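Local coordinates for protein alginate lyase, family PL7 (Zobellia galactanivorans, PDB 4BE3) that probably cleaves alginate by beta-elimination, acting as an exolytic lyase of polysaccharide lyase family PL7, at residues M11-E25 and S62-W74. Sequence-based numbering, arbitrary orientation.
With SRT (S,R meso-tartaric acid), chain C.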
loop_
_atom_site.group_PDB
_atom_site.type_symbol
_atom_site.label_atom_id
_atom_site.label_comp_id
_atom_site.label_asym_id
_atom_site.label_seq_id
_atom_site.Cartn_x
_atom_site.Cartn_y
_atom_site.Cartn_z
ATOM N N MET A 11 3.813 12.147 10.338
ATOM C CA MET A 11 3.782 11.507 11.636
ATOM C C MET A 11 2.508 10.724 11.833
ATOM O O MET A 11 2.528 9.650 12.535
ATOM C CB MET A 11 4.123 12.513 12.714
ATOM C CG MET A 11 4.131 11.889 14.015
ATOM S SD MET A 11 5.838 11.755 14.514
ATOM C CE MET A 11 6.446 10.474 13.712
ATOM N N ASP A 12 1.411 11.126 11.116
ATOM C CA ASP A 12 0.173 10.400 11.369
ATOM C C ASP A 12 0.158 9.067 10.639
ATOM O O ASP A 12 -0.748 8.336 10.773
ATOM C CB ASP A 12 -1.060 11.230 10.877
ATOM C CG ASP A 12 -1.037 11.492 9.374
ATOM O OD1 ASP A 12 -0.145 11.231 8.569
ATOM O OD2 ASP A 12 -2.013 12.051 8.925
ATOM N N GLU A 13 1.186 8.727 9.886
ATOM C CA GLU A 13 1.329 7.408 9.215
ATOM C C GLU A 13 2.076 6.359 10.081
ATOM O O GLU A 13 2.177 5.211 9.669
ATOM C CB GLU A 13 2.157 7.651 7.899
ATOM C CG GLU A 13 1.247 8.429 6.944
ATOM C CD GLU A 13 1.915 8.591 5.580
ATOM O OE1 GLU A 13 2.696 7.654 5.045
ATOM O OE2 GLU A 13 1.732 9.687 4.951
ATOM N N TRP A 14 2.487 6.798 11.245
ATOM C CA TRP A 14 3.204 5.917 12.199
ATOM C C TRP A 14 2.526 5.727 13.529
ATOM O O TRP A 14 1.887 6.723 14.008
ATOM C CB TRP A 14 4.544 6.537 12.534
ATOM C CG TRP A 14 5.453 6.759 11.322
ATOM C CD1 TRP A 14 5.696 7.963 10.676
ATOM C CD2 TRP A 14 6.436 5.799 10.762
ATOM N NE1 TRP A 14 6.683 7.818 9.739
ATOM C CE2 TRP A 14 7.144 6.492 9.729
ATOM C CE3 TRP A 14 6.726 4.438 11.012
ATOM C CZ2 TRP A 14 8.249 5.906 8.999
ATOM C CZ3 TRP A 14 7.765 3.830 10.243
ATOM C CH2 TRP A 14 8.491 4.556 9.250
ATOM N N LYS A 15 2.688 4.552 14.210
ATOM C CA LYS A 15 2.331 4.390 15.605
ATOM C C LYS A 15 3.699 4.198 16.322
ATOM O O LYS A 15 4.773 4.071 15.598
ATOM C CB LYS A 15 1.500 3.156 15.813
ATOM C CG LYS A 15 2.222 1.868 15.417
ATOM C CD LYS A 15 1.314 0.657 15.450
ATOM C CE LYS A 15 0.336 0.705 14.256
ATOM N NZ LYS A 15 -0.192 -0.705 14.117
ATOM N N ILE A 16 3.688 4.236 17.635
ATOM C CA ILE A 16 4.986 4.041 18.342
ATOM C C ILE A 16 4.830 3.022 19.458
ATOM O O ILE A 16 3.704 2.872 20.041
ATOM C CB ILE A 16 5.554 5.443 18.846
ATOM C CG1 ILE A 16 7.115 5.405 19.147
ATOM C CG2 ILE A 16 4.849 5.881 20.140
ATOM C CD1 ILE A 16 7.758 6.751 19.289
ATOM N N LEU A 17 5.964 2.341 19.781
ATOM C CA LEU A 17 6.063 1.644 21.083
ATOM C C LEU A 17 7.263 2.362 21.762
ATOM O O LEU A 17 8.358 2.483 21.112
ATOM C CB LEU A 17 6.343 0.155 20.838
ATOM C CG LEU A 17 6.830 -0.613 22.115
ATOM C CD1 LEU A 17 5.679 -0.442 23.194
ATOM C CD2 LEU A 17 6.980 -2.022 21.620
ATOM N N LEU A 18 7.178 2.748 23.043
ATOM C CA LEU A 18 8.303 3.344 23.789
ATOM C C LEU A 18 8.996 2.328 24.625
ATOM O O LEU A 18 8.406 1.228 24.902
ATOM C CB LEU A 18 7.764 4.425 24.755
ATOM C CG LEU A 18 6.852 5.491 24.063
ATOM C CD1 LEU A 18 6.478 6.471 25.219
ATOM C CD2 LEU A 18 7.527 6.296 22.921
ATOM N N GLY A 19 10.163 2.718 25.138
ATOM C CA GLY A 19 11.023 1.804 25.941
ATOM C C GLY A 19 10.326 1.411 27.246
ATOM O O GLY A 19 10.703 0.403 27.836
ATOM N N ASP A 20 9.369 2.221 27.715
ATOM C CA ASP A 20 8.648 1.814 28.887
ATOM C C ASP A 20 7.332 1.023 28.636
ATOM O O ASP A 20 6.560 0.835 29.609
ATOM C CB ASP A 20 8.347 3.016 29.722
ATOM C CG ASP A 20 7.277 3.889 29.088
ATOM O OD1 ASP A 20 6.790 3.625 27.912
ATOM O OD2 ASP A 20 6.839 4.870 29.791
ATOM N N GLY A 21 7.103 0.584 27.408
ATOM C CA GLY A 21 6.032 -0.334 26.985
ATOM C C GLY A 21 4.767 0.481 26.613
ATOM O O GLY A 21 3.756 -0.105 26.208
ATOM N N THR A 22 4.857 1.799 26.556
ATOM C CA THR A 22 3.684 2.595 26.115
ATOM C C THR A 22 3.455 2.401 24.617
ATOM O O THR A 22 4.404 2.600 23.830
ATOM C CB THR A 22 3.968 4.111 26.340
ATOM O OG1 THR A 22 4.209 4.311 27.726
ATOM C CG2 THR A 22 2.818 5.044 25.924
ATOM N N HIS A 23 2.206 2.105 24.212
ATOM C CA HIS A 23 1.836 2.109 22.787
ATOM C C HIS A 23 1.065 3.320 22.472
ATOM O O HIS A 23 0.160 3.731 23.272
ATOM C CB HIS A 23 0.961 0.924 22.422
ATOM C CG HIS A 23 1.716 -0.417 22.387
ATOM N ND1 HIS A 23 2.192 -0.948 21.206
ATOM C CD2 HIS A 23 1.949 -1.360 23.373
ATOM C CE1 HIS A 23 2.779 -2.157 21.472
ATOM N NE2 HIS A 23 2.603 -2.414 22.785
ATOM N N LYS A 24 1.301 3.957 21.344
ATOM C CA LYS A 24 0.539 5.208 21.079
ATOM C C LYS A 24 0.275 5.193 19.577
ATOM O O LYS A 24 1.203 5.012 18.773
ATOM C CB LYS A 24 1.278 6.499 21.507
ATOM C CG LYS A 24 0.456 7.798 21.301
ATOM C CD LYS A 24 -0.558 8.022 22.429
ATOM C CE LYS A 24 -1.264 9.384 22.286
ATOM N NZ LYS A 24 -2.527 9.125 21.563
ATOM N N GLU A 25 -1.015 5.354 19.188
ATOM C CA GLU A 25 -1.334 5.186 17.768
ATOM C C GLU A 25 -1.362 6.563 17.098
ATOM O O GLU A 25 -1.148 6.683 15.889
ATOM C CB GLU A 25 -2.698 4.474 17.707
ATOM C CG GLU A 25 -3.159 4.148 16.311
ATOM C CD GLU A 25 -2.546 2.814 15.775
ATOM O OE1 GLU A 25 -2.098 1.965 16.627
ATOM O OE2 GLU A 25 -2.592 2.613 14.496
ATOM N N SER A 62 12.744 -9.939 22.902
ATOM C CA SER A 62 13.452 -9.720 24.212
ATOM C C SER A 62 14.100 -8.333 24.324
ATOM O O SER A 62 14.657 -8.006 25.353
ATOM C CB SER A 62 14.648 -10.681 24.253
ATOM O OG SER A 62 14.152 -11.959 24.435
ATOM N N ASN A 63 14.122 -7.566 23.231
ATOM C CA ASN A 63 14.870 -6.310 23.228
ATOM C C ASN A 63 13.875 -5.140 23.365
ATOM O O ASN A 63 12.684 -5.262 22.842
ATOM C CB ASN A 63 15.601 -6.175 21.884
ATOM C CG ASN A 63 16.891 -7.008 21.885
ATOM O OD1 ASN A 63 17.549 -7.049 22.897
ATOM N ND2 ASN A 63 17.278 -7.602 20.735
ATOM N N THR A 64 14.316 -4.063 24.013
ATOM C CA THR A 64 13.483 -2.919 24.278
ATOM C C THR A 64 13.638 -1.931 23.149
ATOM O O THR A 64 14.721 -1.891 22.428
ATOM C CB THR A 64 14.033 -2.295 25.566
ATOM O OG1 THR A 64 13.850 -3.324 26.609
ATOM C CG2 THR A 64 13.227 -1.022 25.937
ATOM N N ARG A 65 12.543 -1.196 22.846
ATOM C CA ARG A 65 12.710 -0.224 21.701
ATOM C C ARG A 65 11.933 1.064 22.055
ATOM O O ARG A 65 10.988 0.991 22.849
ATOM C CB ARG A 65 12.129 -0.837 20.401
ATOM C CG ARG A 65 10.581 -0.929 20.394
ATOM C CD ARG A 65 10.090 -1.803 19.238
ATOM N NE ARG A 65 10.303 -3.247 19.587
ATOM C CZ ARG A 65 10.533 -4.162 18.671
ATOM N NH1 ARG A 65 10.821 -3.760 17.390
ATOM N NH2 ARG A 65 10.517 -5.458 18.966
ATOM N N THR A 66 12.338 2.165 21.435
ATOM C CA THR A 66 11.407 3.328 21.276
ATOM C C THR A 66 11.382 3.471 19.784
ATOM O O THR A 66 12.455 3.874 19.170
ATOM C CB THR A 66 12.001 4.542 21.919
ATOM O OG1 THR A 66 12.049 4.321 23.344
ATOM C CG2 THR A 66 11.067 5.751 21.624
ATOM N N GLU A 67 10.289 3.042 19.102
ATOM C CA GLU A 67 10.471 2.883 17.615
ATOM C C GLU A 67 9.050 3.083 16.993
ATOM O O GLU A 67 8.030 2.531 17.537
ATOM C CB GLU A 67 10.920 1.394 17.393
ATOM C CG GLU A 67 11.346 1.145 15.936
ATOM C CD GLU A 67 11.745 -0.293 15.692
ATOM O OE1 GLU A 67 11.099 -1.247 16.259
ATOM O OE2 GLU A 67 12.659 -0.450 14.857
ATOM N N LEU A 68 9.075 3.716 15.851
ATOM C CA LEU A 68 7.778 3.883 15.058
ATOM C C LEU A 68 7.469 2.631 14.300
ATOM O O LEU A 68 8.433 1.950 13.815
ATOM C CB LEU A 68 8.060 4.974 14.063
ATOM C CG LEU A 68 8.517 6.276 14.610
ATOM C CD1 LEU A 68 8.603 7.238 13.382
ATOM C CD2 LEU A 68 7.441 6.870 15.576
ATOM N N GLY A 69 6.192 2.319 14.018
ATOM C CA GLY A 69 5.852 1.239 13.098
ATOM C C GLY A 69 4.875 1.885 12.094
ATOM O O GLY A 69 3.949 2.669 12.503
ATOM N N GLN A 70 5.099 1.564 10.847
ATOM C CA GLN A 70 4.217 2.178 9.802
ATOM C C GLN A 70 2.815 1.524 9.897
ATOM O O GLN A 70 2.643 0.277 9.914
ATOM C CB GLN A 70 4.868 1.876 8.432
ATOM C CG GLN A 70 4.014 2.301 7.263
ATOM C CD GLN A 70 4.720 1.892 5.980
ATOM O OE1 GLN A 70 5.430 0.815 5.956
ATOM N NE2 GLN A 70 4.447 2.589 4.845
ATOM N N LYS A 71 1.756 2.396 9.846
ATOM C CA LYS A 71 0.374 1.848 10.028
ATOM C C LYS A 71 -0.117 1.100 8.797
ATOM O O LYS A 71 -0.790 0.080 8.932
ATOM C CB LYS A 71 -0.517 3.086 10.212
ATOM C CG LYS A 71 -0.341 3.712 11.577
ATOM C CD LYS A 71 -1.290 4.938 11.674
ATOM C CE LYS A 71 -1.101 5.535 13.058
ATOM N NZ LYS A 71 -2.015 6.753 13.203
ATOM N N LYS A 72 0.198 1.607 7.604
ATOM C CA LYS A 72 -0.331 0.967 6.383
ATOM C C LYS A 72 0.628 -0.125 5.883
ATOM O O LYS A 72 1.767 0.216 5.597
ATOM C CB LYS A 72 -0.440 2.034 5.315
ATOM C CG LYS A 72 -1.425 1.513 4.125
ATOM C CD LYS A 72 -1.810 2.707 3.248
ATOM C CE LYS A 72 -3.019 2.402 2.352
ATOM N NZ LYS A 72 -2.337 1.504 1.355
ATOM N N HIS A 73 0.186 -1.364 5.806
ATOM C CA HIS A 73 1.106 -2.453 5.544
ATOM C C HIS A 73 1.179 -2.687 4.041
ATOM O O HIS A 73 0.311 -2.130 3.279
ATOM C CB HIS A 73 0.600 -3.644 6.266
ATOM C CG HIS A 73 0.548 -3.465 7.745
ATOM N ND1 HIS A 73 -0.083 -4.379 8.571
ATOM C CD2 HIS A 73 1.024 -2.470 8.560
ATOM C CE1 HIS A 73 0.040 -3.979 9.858
ATOM N NE2 HIS A 73 0.744 -2.834 9.863
ATOM N N TRP A 74 2.068 -3.538 3.551
ATOM C CA TRP A 74 2.216 -3.775 2.148
ATOM C C TRP A 74 2.943 -5.075 1.958
ATOM O O TRP A 74 3.564 -5.574 2.868
ATOM C CB TRP A 74 2.956 -2.617 1.437
ATOM C CG TRP A 74 4.144 -2.145 2.293
ATOM C CD1 TRP A 74 4.159 -1.257 3.374
ATOM C CD2 TRP A 74 5.522 -2.564 2.089
ATOM N NE1 TRP A 74 5.479 -1.086 3.821
ATOM C CE2 TRP A 74 6.323 -1.851 3.085
ATOM C CE3 TRP A 74 6.160 -3.406 1.143
ATOM C CZ2 TRP A 74 7.682 -2.045 3.228
ATOM C CZ3 TRP A 74 7.573 -3.596 1.285
ATOM C CH2 TRP A 74 8.307 -2.894 2.320
HETATM O O1 SRT C . 7.700 -6.729 16.693
HETATM O O11 SRT C . 8.353 -4.958 15.369
HETATM C C1 SRT C . 7.624 -5.585 16.162
HETATM C C2 SRT C . 6.576 -4.595 16.535
HETATM O O2 SRT C . 5.896 -3.881 15.479
HETATM C C3 SRT C . 6.160 -4.529 17.982
HETATM O O3 SRT C . 7.186 -3.669 18.244
HETATM C C4 SRT C . 4.816 -4.060 18.319
HETATM O O4 SRT C . 4.621 -2.944 18.787
HETATM O O41 SRT C . 3.836 -4.727 17.992
HETATM O O HOH W 1 1.034 4.351 7.331
HETATM O O HOH W 2 2.489 4.958 5.072
HETATM O O HOH W 3 -1.531 -0.843 11.416
HETATM O O HOH W 4 1.899 -1.446 11.933
HETATM O O HOH W 5 -4.636 4.564 13.113
#
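Leu68 packs against Trp14 in the tightest part of this contact, its CD1 lying over the five-membered ring, 3.8 Å from the centroid, as a CH-pi contact, while its CB meets Trp14 CE3. The other branch, CD2, touches Ile16 CD1 at 3.7 Å, and Met11 CE closes on Leu68 CD1; Phe49 of the opposing sheet covers Leu68 from beyond. Strands 14-17 and 65-70 run antiparallel here, zipped by reciprocal backbone bonds in the pairs Lys15-Gly69 and Leu17-Glu67. They belong to the curved sheet of the PL7 beta-jelly roll, whose concave groove holds the tartrate. On that groove face, Leu17 CD2 lies 3.9 Å from Arg65 CD. A bend at chi3 (77°) turns the Arg65 guanidinium so that tartrate O3 sits over its face, and NH1 forms an in-plane salt bridge to Glu67 OE1 at 2.8 Å; Glu67 also pairs with Lys257. A leucine in place of Arg65 would probably leave Glu67 without one of its two cationic mates and the tartrate without the flat group beneath O3. The end toward Lys71 is more open to solvent, held by polar groups and waters instead of packed side chains. Lys71 N donates to Glu13 O, and the extended side chain runs on until NZ donates hydrogen bonds to Glu25 O (2.8 Å) and, from above the carbonyl plane, to Asp12 O (3.2 Å); Glu25 OE2, 4.4 Å from Lys71 NZ, is too far for a salt bridge. Nearby, two waters link Lys15 NZ to the carbonyl oxygens of Gln70 and Lys71.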